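Acetyl xylan esterase (Geobacillus stearothermophilus, PDB 5BN1) removes acetyl groups from the xylose units of xylan and xylo-oligosaccharides, as a serine esterase of the GDSL (SGNH) family that assembles into a doughnut-shaped octamer. Local coordinates at residues L10-S15 / A71-D76; C19-P24 / K59-N64; L133-Y138 / F169-A174; A174-V179 / H200-R205. The protein carries 1 engineered substitution. One frame throughout, in Å; residues are numbered along the deposited sequence.

Contact 1 of 4, residues L10-S15 / A71-D76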
loop_
_atom_site.group_PDB
_atom_site.type_symbol
_atom_site.label_atom_id
_atom_site.label_comp_id
_atom_site.label_asym_id
_atom_site.label_seq_id
_atom_site.Cartn_x
_atom_site.Cartn_y
_atom_site.Cartn_z
ATOM N N LEU A 10 33.009 -3.974 -12.417
ATOM C CA LEU A 10 31.985 -3.014 -12.248
ATOM C C LEU A 10 31.303 -2.870 -13.574
ATOM O O LEU A 10 31.908 -2.608 -14.606
ATOM C CB LEU A 10 32.500 -1.654 -11.777
ATOM C CG LEU A 10 31.542 -0.532 -11.546
ATOM C CD1 LEU A 10 32.134 0.412 -10.504
ATOM C CD2 LEU A 10 31.305 0.303 -12.786
ATOM N N PHE A 11 29.944 -2.989 -13.597
ATOM C CA PHE A 11 29.115 -2.824 -14.793
ATOM C C PHE A 11 28.406 -1.507 -14.672
ATOM O O PHE A 11 27.877 -1.093 -13.644
ATOM C CB PHE A 11 28.054 -3.940 -14.873
ATOM C CG PHE A 11 28.577 -5.292 -15.182
ATOM C CD1 PHE A 11 28.558 -5.738 -16.449
ATOM C CD2 PHE A 11 28.934 -6.177 -14.122
ATOM C CE1 PHE A 11 28.986 -7.010 -16.801
ATOM C CE2 PHE A 11 29.318 -7.455 -14.451
ATOM C CZ PHE A 11 29.367 -7.883 -15.745
ATOM N N ILE A 12 28.403 -0.799 -15.829
ATOM C CA ILE A 12 27.734 0.470 -15.906
ATOM C C ILE A 12 26.984 0.569 -17.262
ATOM O O ILE A 12 27.349 -0.045 -18.265
ATOM C CB ILE A 12 28.606 1.686 -15.567
ATOM C CG1 ILE A 12 27.784 2.936 -15.245
ATOM C CG2 ILE A 12 29.646 1.874 -16.670
ATOM C CD1 ILE A 12 28.547 4.107 -14.596
ATOM N N GLY A 13 25.842 1.271 -17.222
ATOM C CA GLY A 13 25.005 1.384 -18.337
ATOM C C GLY A 13 23.643 1.926 -17.902
ATOM O O GLY A 13 23.498 2.650 -16.938
ATOM N N ASP A 14 22.641 1.555 -18.739
ATOM C CA ASP A 14 21.226 2.008 -18.609
ATOM C C ASP A 14 20.336 0.929 -17.963
ATOM O O ASP A 14 20.833 0.118 -17.251
ATOM C CB ASP A 14 20.793 2.487 -19.980
ATOM C CG ASP A 14 20.903 1.458 -21.013
ATOM O OD1 ASP A 14 20.791 0.246 -20.717
ATOM O OD2 ASP A 14 21.201 1.781 -22.174
ATOM N N SER A 15 19.053 0.973 -18.309
ATOM C CA SER A 15 18.162 -0.038 -17.703
ATOM C C SER A 15 18.535 -1.458 -17.971
ATOM O O SER A 15 18.295 -2.347 -17.152
ATOM C CB SER A 15 16.704 0.104 -18.163
ATOM O OG SER A 15 16.652 0.036 -19.603
ATOM N N ALA A 71 28.323 12.432 -16.166
ATOM C CA ALA A 71 28.015 13.273 -15.030
ATOM C C ALA A 71 28.259 12.549 -13.713
ATOM O O ALA A 71 28.466 13.206 -12.670
ATOM C CB ALA A 71 26.584 13.797 -15.157
ATOM N N ARG A 72 28.208 11.223 -13.683
ATOM C CA ARG A 72 28.355 10.404 -12.491
ATOM C C ARG A 72 29.576 9.543 -12.424
ATOM O O ARG A 72 29.754 8.712 -11.555
ATOM C CB ARG A 72 27.096 9.561 -12.184
ATOM C CG ARG A 72 26.775 8.467 -13.189
ATOM C CD ARG A 72 25.353 8.006 -12.983
ATOM N NE ARG A 72 24.968 6.943 -13.902
ATOM C CZ ARG A 72 25.131 5.624 -13.691
ATOM N NH1 ARG A 72 25.783 5.149 -12.607
ATOM N NH2 ARG A 72 24.761 4.707 -14.602
ATOM N N TRP A 73 30.483 9.728 -13.361
ATOM C CA TRP A 73 31.584 8.825 -13.589
ATOM C C TRP A 73 32.552 8.857 -12.362
ATOM O O TRP A 73 33.055 7.822 -11.950
ATOM C CB TRP A 73 32.370 9.187 -14.882
ATOM C CG TRP A 73 33.212 8.088 -15.327
ATOM C CD1 TRP A 73 34.592 7.940 -15.221
ATOM C CD2 TRP A 73 32.770 6.954 -16.047
ATOM N NE1 TRP A 73 34.967 6.782 -15.798
ATOM C CE2 TRP A 73 33.879 6.174 -16.388
ATOM C CE3 TRP A 73 31.477 6.531 -16.497
ATOM C CZ2 TRP A 73 33.787 5.016 -17.075
ATOM C CZ3 TRP A 73 31.390 5.408 -17.208
ATOM C CH2 TRP A 73 32.503 4.613 -17.487
ATOM N N GLU A 74 32.813 10.044 -11.834
ATOM C CA GLU A 74 33.768 10.092 -10.748
ATOM C C GLU A 74 33.271 9.311 -9.537
ATOM O O GLU A 74 34.037 8.529 -8.968
ATOM C CB GLU A 74 33.971 11.568 -10.328
ATOM C CG GLU A 74 35.016 11.802 -9.241
ATOM C CD GLU A 74 36.388 11.228 -9.530
ATOM O OE1 GLU A 74 36.948 10.662 -8.535
ATOM O OE2 GLU A 74 36.885 11.325 -10.708
ATOM N N GLU A 75 32.045 9.552 -9.146
ATOM C CA GLU A 75 31.484 8.903 -7.996
ATOM C C GLU A 75 31.194 7.439 -8.246
ATOM O O GLU A 75 31.447 6.559 -7.438
ATOM C CB GLU A 75 30.324 9.709 -7.500
ATOM C CG GLU A 75 29.258 9.077 -6.638
ATOM C CD GLU A 75 27.923 9.842 -6.862
ATOM O OE1 GLU A 75 27.177 9.588 -7.886
ATOM O OE2 GLU A 75 27.657 10.751 -6.022
ATOM N N ASP A 76 30.617 7.137 -9.410
ATOM C CA ASP A 76 30.136 5.757 -9.627
ATOM C C ASP A 76 31.056 4.787 -10.281
ATOM O O ASP A 76 30.854 3.555 -10.213
ATOM C CB ASP A 76 28.791 5.759 -10.455
ATOM C CG ASP A 76 27.633 6.297 -9.686
ATOM O OD1 ASP A 76 27.718 6.566 -8.425
ATOM O OD2 ASP A 76 26.524 6.494 -10.247
#
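Ile12 and Arg72 approach one another from opposing sides, and the end of the isoleucine rests over one face of the guanidinium group. CD1 of Ile12 lies 3.6 Å from Arg72 NH1, and its CG1 is equally near Arg72 NH2. With CG1 anti to the backbone N (chi1 -162°), the long branch of Ile12 extends toward the helix, while the short branch, CG2, turns to the indole of Trp73 and meets its CZ3 at 4.0 Å in an oblique apolar contact. The edge of the same guanidinium faces elsewhere: the carbonyl of Gly13 lies near its plane, and NH1 of Arg72 forms a salt bridge with Asp76 OD2 (2.8 Å), one turn further along the helix. That bond enters on the anti side of the carboxylate, and NH1 also donates to Lys59 O, so two acceptors fix the rotation of the flat group under the isoleucine. The elements joined are the strand 8-13 of the parallel sheet and the helix 66-78 packed on it, in the three-layer alpha/beta/alpha sandwich of SGNH hydrolases; the two short segments run nearly antiparallel, at 164°, with axes 11.2 Å apart. Ser15, inferred to be the nucleophile, comes two residues after Gly13, at the start of the next helix, and its OG is hydrogen-bonded to His194. Trp73 is anchored at its far end, where NE1 bonds to Thr124. Two residues before Ile12, CD1 of Leu10 packs 3.4 Å from Asp76 O, a buried carbonyl with no polar partner in the model, where the helix widens into a pi-type turn at 74-76.

Contact 2 of 4, residues C19-P24 / K59-N64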
loop_
_atom_site.group_PDB
_atom_site.type_symbol
_atom_site.label_atom_id
_atom_site.label_comp_id
_atom_site.label_asym_id
_atom_site.label_seq_id
_atom_site.Cartn_x
_atom_site.Cartn_y
_atom_site.Cartn_z
ATOM N N CYS A 19 18.457 -3.185 -14.288
ATOM C CA CYS A 19 17.550 -4.308 -14.015
ATOM C C CYS A 19 17.104 -4.278 -12.536
ATOM O O CYS A 19 17.016 -5.358 -11.942
ATOM C CB CYS A 19 18.090 -5.594 -14.359
ATOM S SG CYS A 19 18.209 -5.787 -16.141
ATOM N N GLY A 20 16.845 -3.124 -11.968
ATOM C CA GLY A 20 16.445 -3.118 -10.523
ATOM C C GLY A 20 17.494 -3.372 -9.488
ATOM O O GLY A 20 17.178 -3.771 -8.335
ATOM N N ARG A 21 18.733 -3.055 -9.808
ATOM C CA ARG A 21 19.830 -3.150 -8.886
ATOM C C ARG A 21 19.667 -2.230 -7.677
ATOM O O ARG A 21 18.944 -1.262 -7.717
ATOM C CB ARG A 21 21.170 -2.983 -9.616
ATOM C CG ARG A 21 21.456 -1.643 -10.193
ATOM C CD ARG A 21 22.019 -0.713 -9.176
ATOM N NE ARG A 21 22.400 0.504 -9.798
ATOM C CZ ARG A 21 23.099 1.454 -9.202
ATOM N NH1 ARG A 21 23.405 1.387 -7.896
ATOM N NH2 ARG A 21 23.535 2.468 -9.897
ATOM N N ALA A 22 20.328 -2.622 -6.595
ATOM C CA ALA A 22 20.267 -1.801 -5.304
ATOM C C ALA A 22 21.022 -0.474 -5.454
ATOM O O ALA A 22 22.130 -0.465 -5.947
ATOM C CB ALA A 22 20.921 -2.592 -4.202
ATOM N N ARG A 23 20.350 0.588 -5.074
ATOM C CA ARG A 23 20.870 1.955 -5.153
ATOM C C ARG A 23 21.171 2.442 -3.709
ATOM O O ARG A 23 20.356 2.250 -2.794
ATOM C CB ARG A 23 19.917 2.875 -5.833
ATOM C CG ARG A 23 19.631 2.412 -7.260
ATOM C CD ARG A 23 19.134 3.560 -8.041
ATOM N NE ARG A 23 18.604 3.098 -9.339
ATOM C CZ ARG A 23 18.023 3.901 -10.218
ATOM N NH1 ARG A 23 17.882 5.207 -9.967
ATOM N NH2 ARG A 23 17.618 3.432 -11.395
ATOM N N PRO A 24 22.343 3.064 -3.537
ATOM C CA PRO A 24 23.380 3.401 -4.486
ATOM C C PRO A 24 24.431 2.335 -4.753
ATOM O O PRO A 24 25.111 2.352 -5.795
ATOM C CB PRO A 24 24.069 4.638 -3.812
ATOM C CG PRO A 24 24.028 4.252 -2.343
ATOM C CD PRO A 24 22.591 3.729 -2.212
ATOM N N LYS A 59 26.322 -0.643 -11.428
ATOM C CA LYS A 59 26.062 0.777 -11.440
ATOM C C LYS A 59 25.156 1.264 -12.560
ATOM O O LYS A 59 25.102 2.450 -12.912
ATOM C CB LYS A 59 27.396 1.618 -11.381
ATOM C CG LYS A 59 28.091 1.418 -10.038
ATOM C CD LYS A 59 27.418 2.062 -8.912
ATOM C CE LYS A 59 28.308 2.132 -7.649
ATOM N NZ LYS A 59 27.653 2.879 -6.548
ATOM N N GLY A 60 24.380 0.332 -13.127
ATOM C CA GLY A 60 23.409 0.701 -14.153
ATOM C C GLY A 60 22.361 1.653 -13.633
ATOM O O GLY A 60 21.949 1.492 -12.412
ATOM N N ILE A 61 21.898 2.605 -14.448
ATOM C CA ILE A 61 20.787 3.421 -14.093
ATOM C C ILE A 61 19.840 3.563 -15.267
ATOM O O ILE A 61 20.200 4.046 -16.338
ATOM C CB ILE A 61 21.254 4.784 -13.591
ATOM C CG1 ILE A 61 22.057 4.586 -12.356
ATOM C CG2 ILE A 61 20.106 5.714 -13.310
ATOM C CD1 ILE A 61 22.462 5.830 -11.653
ATOM N N SER A 62 18.563 3.165 -15.060
ATOM C CA SER A 62 17.575 3.280 -16.091
ATOM C C SER A 62 17.482 4.685 -16.652
ATOM O O SER A 62 17.479 5.653 -15.887
ATOM C CB SER A 62 16.198 2.894 -15.447
ATOM O OG SER A 62 15.216 2.936 -16.476
ATOM N N GLY A 63 17.373 4.778 -17.983
ATOM C CA GLY A 63 17.273 5.999 -18.727
ATOM C C GLY A 63 18.549 6.650 -19.191
ATOM O O GLY A 63 18.466 7.635 -19.903
ATOM N N ASN A 64 19.649 6.177 -18.649
ATOM C CA ASN A 64 20.915 6.929 -18.934
ATOM C C ASN A 64 21.370 6.852 -20.393
ATOM O O ASN A 64 21.214 5.880 -21.099
ATOM C CB ASN A 64 22.052 6.389 -18.063
ATOM C CG ASN A 64 22.153 6.928 -16.704
ATOM O OD1 ASN A 64 21.248 7.666 -16.138
ATOM N ND2 ASN A 64 23.293 6.715 -16.209
HETATM O O HOH W 1 16.534 5.687 -13.253
#
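Loops 19-24 and 59-64 pass each other at a steep angle, their touching parts 113° apart, with the closest alpha carbons, those of Arg21 and Gly60, 7.4 Å apart. Arg21 bends at chi2 (83°) to lay its guanidinium side-on against the Gly60 carbonyl: NE donates to Gly60 O at 2.8 Å, in the carbonyl plane, and NH2 adds a second bond to the same oxygen from above that plane. NH1 turns back to its own loop, donating to Ala22 O at 3.0 Å and to Pro24 O. Lys59 NZ reaches Pro24 O (2.7 Å) from the opposite face of that carbonyl, so this one oxygen, on the residue that follows a cis peptide bond, ties both loops together. Four bonds in all hold the Arg21 group flat, with Lys59 CA over one face. Arg23 lies further out; its NH2 pairs with Asp18 in a salt bridge and, through a water, links to Ser62 O. A type II turn from Ile61 to Asn64 then presents Gly63, inferred to stabilise the transition state, as the glycine of the oxyanion hole does in SGNH hydrolases.

Contact 3 of 4, residues L133-Y138 / F169-A174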
loop_
_atom_site.group_PDB
_atom_site.type_symbol
_atom_site.label_atom_id
_atom_site.label_comp_id
_atom_site.label_asym_id
_atom_site.label_seq_id
_atom_site.Cartn_x
_atom_site.Cartn_y
_atom_site.Cartn_z
ATOM N N LEU A 133 33.932 -2.977 -23.542
ATOM C CA LEU A 133 32.959 -2.141 -24.214
ATOM C C LEU A 133 32.008 -3.065 -24.885
ATOM O O LEU A 133 32.239 -3.795 -25.808
ATOM C CB LEU A 133 33.692 -1.264 -25.300
ATOM C CG LEU A 133 34.419 -0.172 -24.579
ATOM C CD1 LEU A 133 35.307 0.526 -25.625
ATOM C CD2 LEU A 133 33.534 0.894 -24.052
ATOM N N MET A 134 30.711 -2.918 -24.423
ATOM C CA MET A 134 29.648 -3.608 -25.080
ATOM C C MET A 134 28.841 -2.668 -25.925
ATOM O O MET A 134 28.521 -1.585 -25.526
ATOM C CB MET A 134 28.668 -4.139 -23.993
ATOM C CG MET A 134 29.298 -5.019 -22.952
ATOM S SD MET A 134 28.150 -5.616 -21.560
ATOM C CE MET A 134 27.107 -6.666 -22.547
ATOM N N THR A 135 28.515 -3.083 -27.103
ATOM C CA THR A 135 27.724 -2.232 -28.029
ATOM C C THR A 135 26.310 -2.069 -27.449
ATOM O O THR A 135 25.853 -2.990 -26.732
ATOM C CB THR A 135 27.546 -2.757 -29.453
ATOM O OG1 THR A 135 26.888 -4.053 -29.495
ATOM C CG2 THR A 135 28.938 -3.006 -30.094
ATOM N N PRO A 136 25.686 -0.946 -27.664
ATOM C CA PRO A 136 24.202 -0.957 -27.592
ATOM C C PRO A 136 23.673 -1.943 -28.605
ATOM O O PRO A 136 24.322 -2.547 -29.491
ATOM C CB PRO A 136 23.888 0.501 -27.831
ATOM C CG PRO A 136 24.867 0.918 -28.950
ATOM C CD PRO A 136 26.121 0.297 -28.419
ATOM N N PHE A 137 22.326 -2.109 -28.610
ATOM C CA PHE A 137 21.671 -2.992 -29.511
ATOM C C PHE A 137 20.198 -2.532 -29.686
ATOM O O PHE A 137 19.706 -1.744 -28.878
ATOM C CB PHE A 137 21.655 -4.479 -28.957
ATOM C CG PHE A 137 20.955 -4.669 -27.645
ATOM C CD1 PHE A 137 19.582 -4.816 -27.675
ATOM C CD2 PHE A 137 21.619 -4.632 -26.445
ATOM C CE1 PHE A 137 18.898 -4.906 -26.447
ATOM C CE2 PHE A 137 20.975 -4.714 -25.255
ATOM C CZ PHE A 137 19.610 -4.814 -25.250
ATOM N N TYR A 138 19.605 -3.111 -30.711
ATOM C CA TYR A 138 18.163 -2.894 -30.979
ATOM C C TYR A 138 17.662 -4.184 -31.494
ATOM O O TYR A 138 18.225 -4.751 -32.451
ATOM C CB TYR A 138 17.923 -1.736 -31.901
ATOM C CG TYR A 138 16.488 -1.282 -32.041
ATOM C CD1 TYR A 138 15.762 -0.939 -30.923
ATOM C CD2 TYR A 138 15.917 -1.088 -33.279
ATOM C CE1 TYR A 138 14.487 -0.457 -31.014
ATOM C CE2 TYR A 138 14.607 -0.610 -33.367
ATOM C CZ TYR A 138 13.931 -0.274 -32.243
ATOM O OH TYR A 138 12.645 0.255 -32.406
ATOM N N PHE A 169 35.713 -6.254 -26.115
ATOM C CA PHE A 169 34.600 -5.807 -26.993
ATOM C C PHE A 169 33.549 -6.865 -27.146
ATOM O O PHE A 169 33.815 -8.032 -27.542
ATOM C CB PHE A 169 35.139 -5.425 -28.377
ATOM C CG PHE A 169 34.078 -5.120 -29.400
ATOM C CD1 PHE A 169 33.314 -3.967 -29.195
ATOM C CD2 PHE A 169 33.743 -5.932 -30.403
ATOM C CE1 PHE A 169 32.304 -3.691 -30.117
ATOM C CE2 PHE A 169 32.726 -5.680 -31.360
ATOM C CZ PHE A 169 31.982 -4.493 -31.165
ATOM N N VAL A 170 32.257 -6.509 -26.833
ATOM C CA VAL A 170 31.174 -7.399 -27.056
ATOM C C VAL A 170 30.183 -6.785 -28.036
ATOM O O VAL A 170 29.590 -5.726 -27.723
ATOM C CB VAL A 170 30.441 -7.637 -25.687
ATOM C CG1 VAL A 170 29.303 -8.672 -25.901
ATOM C CG2 VAL A 170 31.399 -8.063 -24.616
ATOM N N ASP A 171 29.947 -7.469 -29.116
ATOM C CA ASP A 171 29.014 -7.083 -30.136
ATOM C C ASP A 171 27.625 -7.706 -29.752
ATOM O O ASP A 171 27.302 -8.803 -30.156
ATOM C CB ASP A 171 29.425 -7.475 -31.519
ATOM C CG ASP A 171 28.579 -6.912 -32.563
ATOM O OD1 ASP A 171 27.402 -6.367 -32.301
ATOM O OD2 ASP A 171 28.970 -6.841 -33.798
ATOM N N THR A 172 26.860 -6.912 -29.006
ATOM C CA THR A 172 25.529 -7.443 -28.514
ATOM C C THR A 172 24.607 -7.494 -29.646
ATOM O O THR A 172 23.663 -8.261 -29.680
ATOM C CB THR A 172 25.029 -6.578 -27.361
ATOM O OG1 THR A 172 24.854 -5.245 -27.856
ATOM C CG2 THR A 172 25.930 -6.606 -26.193
ATOM N N GLN A 173 24.690 -6.602 -30.650
ATOM C CA GLN A 173 23.837 -6.679 -31.805
ATOM C C GLN A 173 24.005 -7.960 -32.541
ATOM O O GLN A 173 23.047 -8.549 -32.921
ATOM C CB GLN A 173 24.042 -5.483 -32.797
ATOM C CG GLN A 173 22.991 -5.414 -33.845
ATOM C CD GLN A 173 21.613 -5.132 -33.301
ATOM O OE1 GLN A 173 20.617 -5.923 -33.629
ATOM N NE2 GLN A 173 21.496 -4.134 -32.585
ATOM N N ALA A 174 25.254 -8.365 -32.807
ATOM C CA ALA A 174 25.466 -9.595 -33.521
ATOM C C ALA A 174 24.895 -10.784 -32.728
ATOM O O ALA A 174 24.355 -11.668 -33.403
ATOM C CB ALA A 174 26.959 -9.833 -33.660
#
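Thr135 and Thr172 lie alongside each other, pointing opposite ways, where two parallel strands, 130-134 and 168-170, end side by side; with the helix 146-165 between them in sequence they form a beta-alpha-beta unit at the edge of the sheet. The strand pairing is completed by Val170 N to Leu133 O and by Thr135 N to Val170 O (2.9 Å), the latter nearly straight. Beyond it the threonines take over. In both, OG1 stands between the backbone N and the carbonyl carbon (chi1 59° and 61°), which turns the hydroxyls toward the other segment. Thr172 OG1 donates to Thr135 O at 2.7 Å, approaching from above the carbonyl plane, while Thr135 OG1 accepts from Thr172 N and donates to Pro136 O. The hydroxyls thus continue the cross-links beyond the last backbone bond as the helix 172-180 begins, and Asp171 caps that helix through OD1 to Ala174 N. The methyl of Thr135 points the other way, and its CG2 meets Phe169 CE1 at 3.4 Å, the two side chains crossing obliquely. On the sheet face shared by Met134 and Val170 these two lie alongside, CG of Met134 4.0 Å from Val170 CB; a bend at chi3 (67°) then carries the methionine methyl toward Thr172. Tyr138 continues away to the subunit boundary, where its OH is hydrogen-bonded to Tyr184 of the second subunit. Phe137 presents its ring edge to the Thr172 hydroxyl, with Phe137 CD2 3.6 Å from Thr172 OG1.

Contact 4 of 4, residues A174-V179 / H200-R205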
loop_
_atom_site.group_PDB
_atom_site.type_symbol
_atom_site.label_atom_id
_atom_site.label_comp_id
_atom_site.label_asym_id
_atom_site.label_seq_id
_atom_site.Cartn_x
_atom_site.Cartn_y
_atom_site.Cartn_z
ATOM N N ALA A 174 25.254 -8.365 -32.807
ATOM C CA ALA A 174 25.466 -9.595 -33.521
ATOM C C ALA A 174 24.895 -10.784 -32.728
ATOM O O ALA A 174 24.355 -11.668 -33.403
ATOM C CB ALA A 174 26.959 -9.833 -33.660
ATOM N N ALA A 175 24.934 -10.686 -31.415
ATOM C CA ALA A 175 24.394 -11.794 -30.550
ATOM C C ALA A 175 22.874 -11.879 -30.779
ATOM O O ALA A 175 22.304 -12.963 -31.006
ATOM C CB ALA A 175 24.757 -11.568 -29.146
ATOM N N PHE A 176 22.206 -10.719 -30.799
ATOM C CA PHE A 176 20.748 -10.752 -31.088
ATOM C C PHE A 176 20.434 -11.135 -32.521
ATOM O O PHE A 176 19.484 -11.782 -32.831
ATOM C CB PHE A 176 20.092 -9.452 -30.732
ATOM C CG PHE A 176 19.832 -9.280 -29.253
ATOM C CD1 PHE A 176 18.794 -10.052 -28.659
ATOM C CD2 PHE A 176 20.520 -8.405 -28.493
ATOM C CE1 PHE A 176 18.578 -9.909 -27.339
ATOM C CE2 PHE A 176 20.288 -8.249 -27.166
ATOM C CZ PHE A 176 19.326 -9.102 -26.559
ATOM N N ASN A 177 21.249 -10.633 -33.475
ATOM C CA ASN A 177 20.971 -10.896 -34.841
ATOM C C ASN A 177 20.900 -12.410 -35.131
ATOM O O ASN A 177 20.057 -12.797 -35.966
ATOM C CB ASN A 177 22.078 -10.299 -35.714
ATOM C CG ASN A 177 22.037 -8.777 -35.785
ATOM O OD1 ASN A 177 21.070 -8.173 -35.384
ATOM N ND2 ASN A 177 23.139 -8.179 -36.268
ATOM N N GLU A 178 21.760 -13.167 -34.466
ATOM C CA GLU A 178 21.722 -14.667 -34.700
ATOM C C GLU A 178 20.367 -15.244 -34.284
ATOM O O GLU A 178 19.733 -15.984 -35.033
ATOM C CB GLU A 178 22.829 -15.252 -33.953
ATOM C CG GLU A 178 22.820 -16.805 -34.041
ATOM C CD GLU A 178 23.099 -17.386 -35.446
ATOM O OE1 GLU A 178 23.680 -16.707 -36.401
ATOM O OE2 GLU A 178 22.673 -18.600 -35.544
ATOM N N VAL A 179 19.859 -14.772 -33.163
ATOM C CA VAL A 179 18.546 -15.305 -32.711
ATOM C C VAL A 179 17.381 -14.819 -33.589
ATOM O O VAL A 179 16.354 -15.459 -33.744
ATOM C CB VAL A 179 18.363 -14.988 -31.218
ATOM C CG1 VAL A 179 17.007 -15.440 -30.716
ATOM C CG2 VAL A 179 19.473 -15.665 -30.400
ATOM N N HIS A 200 18.274 -11.519 -21.836
ATOM C CA HIS A 200 19.353 -11.290 -20.843
ATOM C C HIS A 200 20.346 -12.424 -20.914
ATOM O O HIS A 200 21.553 -12.219 -20.640
ATOM C CB HIS A 200 18.789 -11.000 -19.476
ATOM C CG HIS A 200 18.405 -9.555 -19.334
ATOM N ND1 HIS A 200 17.146 -8.988 -19.519
ATOM C CD2 HIS A 200 19.204 -8.530 -19.118
ATOM C CE1 HIS A 200 17.231 -7.656 -19.348
ATOM N NE2 HIS A 200 18.513 -7.391 -19.090
ATOM N N MET A 201 19.898 -13.654 -21.186
ATOM C CA MET A 201 20.794 -14.767 -21.369
ATOM C C MET A 201 21.662 -14.576 -22.585
ATOM O O MET A 201 22.843 -14.915 -22.575
ATOM C CB MET A 201 20.078 -16.132 -21.484
ATOM C CG MET A 201 19.582 -16.538 -20.130
ATOM S SD MET A 201 20.921 -17.008 -18.941
ATOM C CE MET A 201 19.657 -17.435 -17.714
ATOM N N ILE A 202 21.085 -14.110 -23.670
ATOM C CA ILE A 202 21.873 -13.755 -24.925
ATOM C C ILE A 202 22.991 -12.803 -24.533
ATOM O O ILE A 202 24.159 -13.001 -24.941
ATOM C CB ILE A 202 20.940 -13.219 -25.998
ATOM C CG1 ILE A 202 20.030 -14.286 -26.564
ATOM C CG2 ILE A 202 21.769 -12.539 -27.131
ATOM C CD1 ILE A 202 18.849 -13.716 -27.341
ATOM N N LEU A 203 22.655 -11.764 -23.822
ATOM C CA LEU A 203 23.632 -10.773 -23.352
ATOM C C LEU A 203 24.676 -11.399 -22.477
ATOM O O LEU A 203 25.868 -11.167 -22.640
ATOM C CB LEU A 203 23.006 -9.597 -22.676
ATOM C CG LEU A 203 22.109 -8.689 -23.520
ATOM C CD1 LEU A 203 21.282 -7.757 -22.662
ATOM C CD2 LEU A 203 23.046 -7.844 -24.413
ATOM N N ALA A 204 24.254 -12.182 -21.463
ATOM C CA ALA A 204 25.255 -12.776 -20.543
ATOM C C ALA A 204 26.170 -13.698 -21.338
ATOM O O ALA A 204 27.410 -13.746 -21.073
ATOM C CB ALA A 204 24.542 -13.541 -19.473
ATOM N N ARG A 205 25.652 -14.499 -22.250
ATOM C CA ARG A 205 26.439 -15.417 -23.017
ATOM C C ARG A 205 27.476 -14.641 -23.886
ATOM O O ARG A 205 28.640 -15.042 -23.923
ATOM C CB ARG A 205 25.509 -16.209 -23.924
ATOM C CG ARG A 205 26.242 -17.144 -24.820
ATOM C CD ARG A 205 25.317 -17.897 -25.758
ATOM N NE ARG A 205 26.019 -18.934 -26.504
ATOM C CZ ARG A 205 25.738 -19.276 -27.750
ATOM N NH1 ARG A 205 24.740 -18.756 -28.383
ATOM N NH2 ARG A 205 26.456 -20.242 -28.360
#
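Ile202 lies between the two helices and touches three residues of 174-179 with its two branches. CG2 sits over the centre of the Phe176 ring, 4.1 Å from the centroid and 10° off the ring normal, a CH-pi contact. The same methyl also meets Ala175 CB at 3.7 Å, where the small side chain lets the backbones approach: the alpha carbons of Ala175 and Ile202 are 6.5 Å apart. The other branch ends in CD1, which meets Val179 CG2 tip to tip at 3.7 Å and lies 3.8 Å from Phe176 CE1. With CG2 anti to the backbone N and CG1 beside it (chi1 -70°), the isoleucine spreads its methyls over neighbouring turns. Leu203, one residue on, approaches the ring obliquely, its CD2 3.9 Å from Phe176 CE2. No hydrogen bond crosses this interface. It is a helix-helix packing on one side of the central parallel sheet of the alpha/beta/alpha SGNH fold, between helix 172-180, which follows the last strand, and the C-terminal helix 197-211; the short segments cross at 130° with axes 9.7 Å apart. In the next shell Phe137 meets both Phe176, ring to ring, and Leu203, which in turn packs on Tyr37 of helix 37-48. Further out, the helix pair takes part in an interface of the octamer: Ala47 of the third subunit packs on both Val179 and Ile202, and Val48 of that subunit on Arg205.

In the fold
Contacts 1 and 2 adjoin, centres 9 Å apart, with contact 2 nested in the chain loop that contact 1 closes; a probable hydrogen bond, Phe11 O to Lys59 N (2.7 Å), joins them. Contacts 3 and 4 are likewise 9 Å apart, share Ala174 and touch through Thr172 CG2 and Leu203 CD2 at 3.6 Å. Contacts 1 and 4 lie on opposite sides of the chain's centre, 23 Å between centres. Contact 1 holds Ser15, the inferred nucleophile, and contact 2 holds Gly63, an inferred transition-state stabiliser; the Ser62 side chain, in the conformer given, is about 4 Å from that of Ser15. In contact 3, Tyr138 lies about 7 Å from Asp191, side chain to side chain.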